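Local coordinates for protein putative alpha-L-fucosidase (Bacteroides thetaiotaomicron, PDB 3EYP) that probably hydrolyses alpha-L-fucosides as a family 29 glycosidase, with a TIM-barrel-type catalytic domain followed by a beta-sandwich F5/8 type C domain, at residues D320-T325 with Y454-V459. Residues are numbered along the deposited sequence; the frame is centred on the assembly and turned at random.
Sequences DETFST and YKQSPV
Y454, the last residue of strand 447-454, meets the last turn of helix 306-323 one atom at a time. Its CB lies 3.4 Å from T322 O; CG and CD2 face F323 CD1, and CD2 lies close to CE1 as well. CD1 of Y454 has T325 O at 3.4 Å, the oxygen approaching the ring obliquely. Farther out, Y454 CE2 and CZ lie 3.9 and 4.0 Å from F323 CD1, and CE1 is near both F323 CD1 and F323 O. That CD1 sits over the middle of the tyrosine ring, 3.7 Å above its plane, in a T-shaped pair in which F323 offers its edge and Y454 its face; the planes are 67° apart. With chi1 at -66°, T322 OG1 lies beside the backbone N and CG2 points away from it: CG2 covers one face of the F323 ring, while OG1 accepts from S457 N at 2.8 Å. S457 OG donates to E321 OE1 (2.7 Å), reaching the anti side of the carboxylate 34° out of its plane. One water bridges the backbones, donating to T322 O and T325 O and accepting from K455 N. Replacing Y454 by an alanine would probably leave the F323 edge without its aromatic face and T325 O without the ring carbon against it. The contact is consistent with a domain interface: helix 306-323, which leads into the beta-sandwich, packs against the tail that follows strand 447-454. Beyond the aromatic pair, T322 OG1 also bonds G318 O and S457 OG also accepts from V459 N in an ST turn; each hydroxyl is gripped twice, which probably fixes the tail's course.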
loop_
_atom_site.group_PDB
_atom_site.type_symbol
_atom_site.label_atom_id
_atom_site.label_comp_id
_atom_site.label_asym_id
_atom_site.label_seq_id
_atom_site.Cartn_x
_atom_site.Cartn_y
_atom_site.Cartn_z
ATOM N N ASP A 320 -11.517 11.197 -6.403
ATOM C CA ASP A 320 -11.273 12.113 -7.519
ATOM C C ASP A 320 -11.983 13.432 -7.311
ATOM O O ASP A 320 -11.362 14.493 -7.386
ATOM C CB ASP A 320 -11.623 11.489 -8.852
ATOM C CG ASP A 320 -10.544 10.511 -9.336
ATOM O OD1 ASP A 320 -9.445 10.388 -8.730
ATOM O OD2 ASP A 320 -10.829 9.851 -10.340
ATOM N N GLU A 321 -13.253 13.363 -6.937
ATOM C CA GLU A 321 -14.023 14.585 -6.708
ATOM C C GLU A 321 -13.463 15.397 -5.577
ATOM O O GLU A 321 -13.395 16.596 -5.654
ATOM C CB GLU A 321 -15.490 14.339 -6.430
ATOM C CG GLU A 321 -16.125 13.704 -7.597
ATOM C CD GLU A 321 -17.584 13.600 -7.487
ATOM O OE1 GLU A 321 -18.128 13.753 -6.307
ATOM O OE2 GLU A 321 -18.161 13.368 -8.615
ATOM N N THR A 322 -13.064 14.721 -4.519
ATOM C CA THR A 322 -12.585 15.392 -3.329
ATOM C C THR A 322 -11.348 16.241 -3.616
ATOM O O THR A 322 -11.313 17.410 -3.258
ATOM C CB THR A 322 -12.321 14.380 -2.168
ATOM O OG1 THR A 322 -13.563 13.805 -1.768
ATOM C CG2 THR A 322 -11.661 15.098 -0.953
ATOM N N PHE A 323 -10.351 15.648 -4.282
ATOM C CA PHE A 323 -9.022 16.263 -4.464
ATOM C C PHE A 323 -8.851 17.003 -5.816
ATOM O O PHE A 323 -7.799 17.527 -6.131
ATOM C CB PHE A 323 -7.909 15.240 -4.187
ATOM C CG PHE A 323 -7.963 14.692 -2.767
ATOM C CD1 PHE A 323 -7.526 15.467 -1.697
ATOM C CD2 PHE A 323 -8.522 13.438 -2.496
ATOM C CE1 PHE A 323 -7.581 14.985 -0.389
ATOM C CE2 PHE A 323 -8.584 12.946 -1.168
ATOM C CZ PHE A 323 -8.123 13.702 -0.136
ATOM N N SER A 324 -9.940 17.102 -6.552
ATOM C CA SER A 324 -9.912 17.744 -7.860
ATOM C C SER A 324 -9.687 19.241 -7.708
ATOM O O SER A 324 -9.019 19.864 -8.508
ATOM C CB SER A 324 -11.196 17.504 -8.658
ATOM O OG SER A 324 -12.329 18.035 -7.972
ATOM N N THR A 325 -10.198 19.813 -6.652
ATOM C CA THR A 325 -10.114 21.255 -6.489
ATOM C C THR A 325 -9.476 21.653 -5.171
ATOM O O THR A 325 -10.106 21.590 -4.120
ATOM C CB THR A 325 -11.515 21.904 -6.665
ATOM O OG1 THR A 325 -12.042 21.514 -7.948
ATOM C CG2 THR A 325 -11.446 23.438 -6.604
ATOM N N TYR A 454 -9.760 21.012 0.932
ATOM C CA TYR A 454 -10.713 20.415 0.013
ATOM C C TYR A 454 -12.069 20.200 0.660
ATOM O O TYR A 454 -12.258 20.251 1.890
ATOM C CB TYR A 454 -10.168 19.069 -0.503
ATOM C CG TYR A 454 -8.690 19.083 -0.922
ATOM C CD1 TYR A 454 -8.338 19.311 -2.244
ATOM C CD2 TYR A 454 -7.669 18.859 -0.001
ATOM C CE1 TYR A 454 -7.003 19.359 -2.666
ATOM C CE2 TYR A 454 -6.320 18.914 -0.387
ATOM C CZ TYR A 454 -5.990 19.159 -1.730
ATOM O OH TYR A 454 -4.685 19.190 -2.159
ATOM N N LYS A 455 -13.028 19.937 -0.208
ATOM C CA LYS A 455 -14.346 19.619 0.252
ATOM C C LYS A 455 -14.636 18.156 -0.162
ATOM O O LYS A 455 -14.532 17.780 -1.341
ATOM C CB LYS A 455 -15.371 20.615 -0.332
ATOM C CG LYS A 455 -16.811 20.322 0.031
ATOM C CD LYS A 455 -17.127 20.324 1.478
ATOM C CE LYS A 455 -18.385 19.449 1.764
ATOM N NZ LYS A 455 -18.083 17.930 1.969
ATOM N N GLN A 456 -14.954 17.351 0.837
ATOM C CA GLN A 456 -15.115 15.901 0.626
ATOM C C GLN A 456 -16.315 15.663 -0.266
ATOM O O GLN A 456 -17.335 16.320 -0.121
ATOM C CB GLN A 456 -15.289 15.142 1.935
ATOM C CG GLN A 456 -14.060 15.046 2.758
ATOM C CD GLN A 456 -14.300 14.403 4.064
ATOM O OE1 GLN A 456 -14.726 13.235 4.119
ATOM N NE2 GLN A 456 -14.016 15.130 5.163
ATOM N N SER A 457 -16.164 14.704 -1.165
ATOM C CA SER A 457 -17.196 14.350 -2.152
ATOM C C SER A 457 -18.484 13.935 -1.493
ATOM O O SER A 457 -18.494 13.322 -0.424
ATOM C CB SER A 457 -16.726 13.231 -3.124
ATOM O OG SER A 457 -17.811 12.667 -3.853
ATOM N N PRO A 458 -19.604 14.254 -2.143
ATOM C CA PRO A 458 -20.860 13.750 -1.612
ATOM C C PRO A 458 -20.933 12.241 -1.622
ATOM O O PRO A 458 -21.684 11.634 -0.890
ATOM C CB PRO A 458 -21.881 14.329 -2.585
ATOM C CG PRO A 458 -21.221 15.534 -3.095
ATOM C CD PRO A 458 -19.811 15.200 -3.239
ATOM N N VAL A 459 -20.120 11.644 -2.470
ATOM C CA VAL A 459 -20.051 10.192 -2.533
ATOM C C VAL A 459 -19.840 9.644 -1.160
ATOM O O VAL A 459 -20.326 8.605 -0.843
ATOM C CB VAL A 459 -18.894 9.671 -3.445
ATOM C CG1 VAL A 459 -18.741 8.122 -3.244
ATOM C CG2 VAL A 459 -19.167 10.035 -4.927
HETATM O O HOH W 1 -12.373 20.246 -3.057
#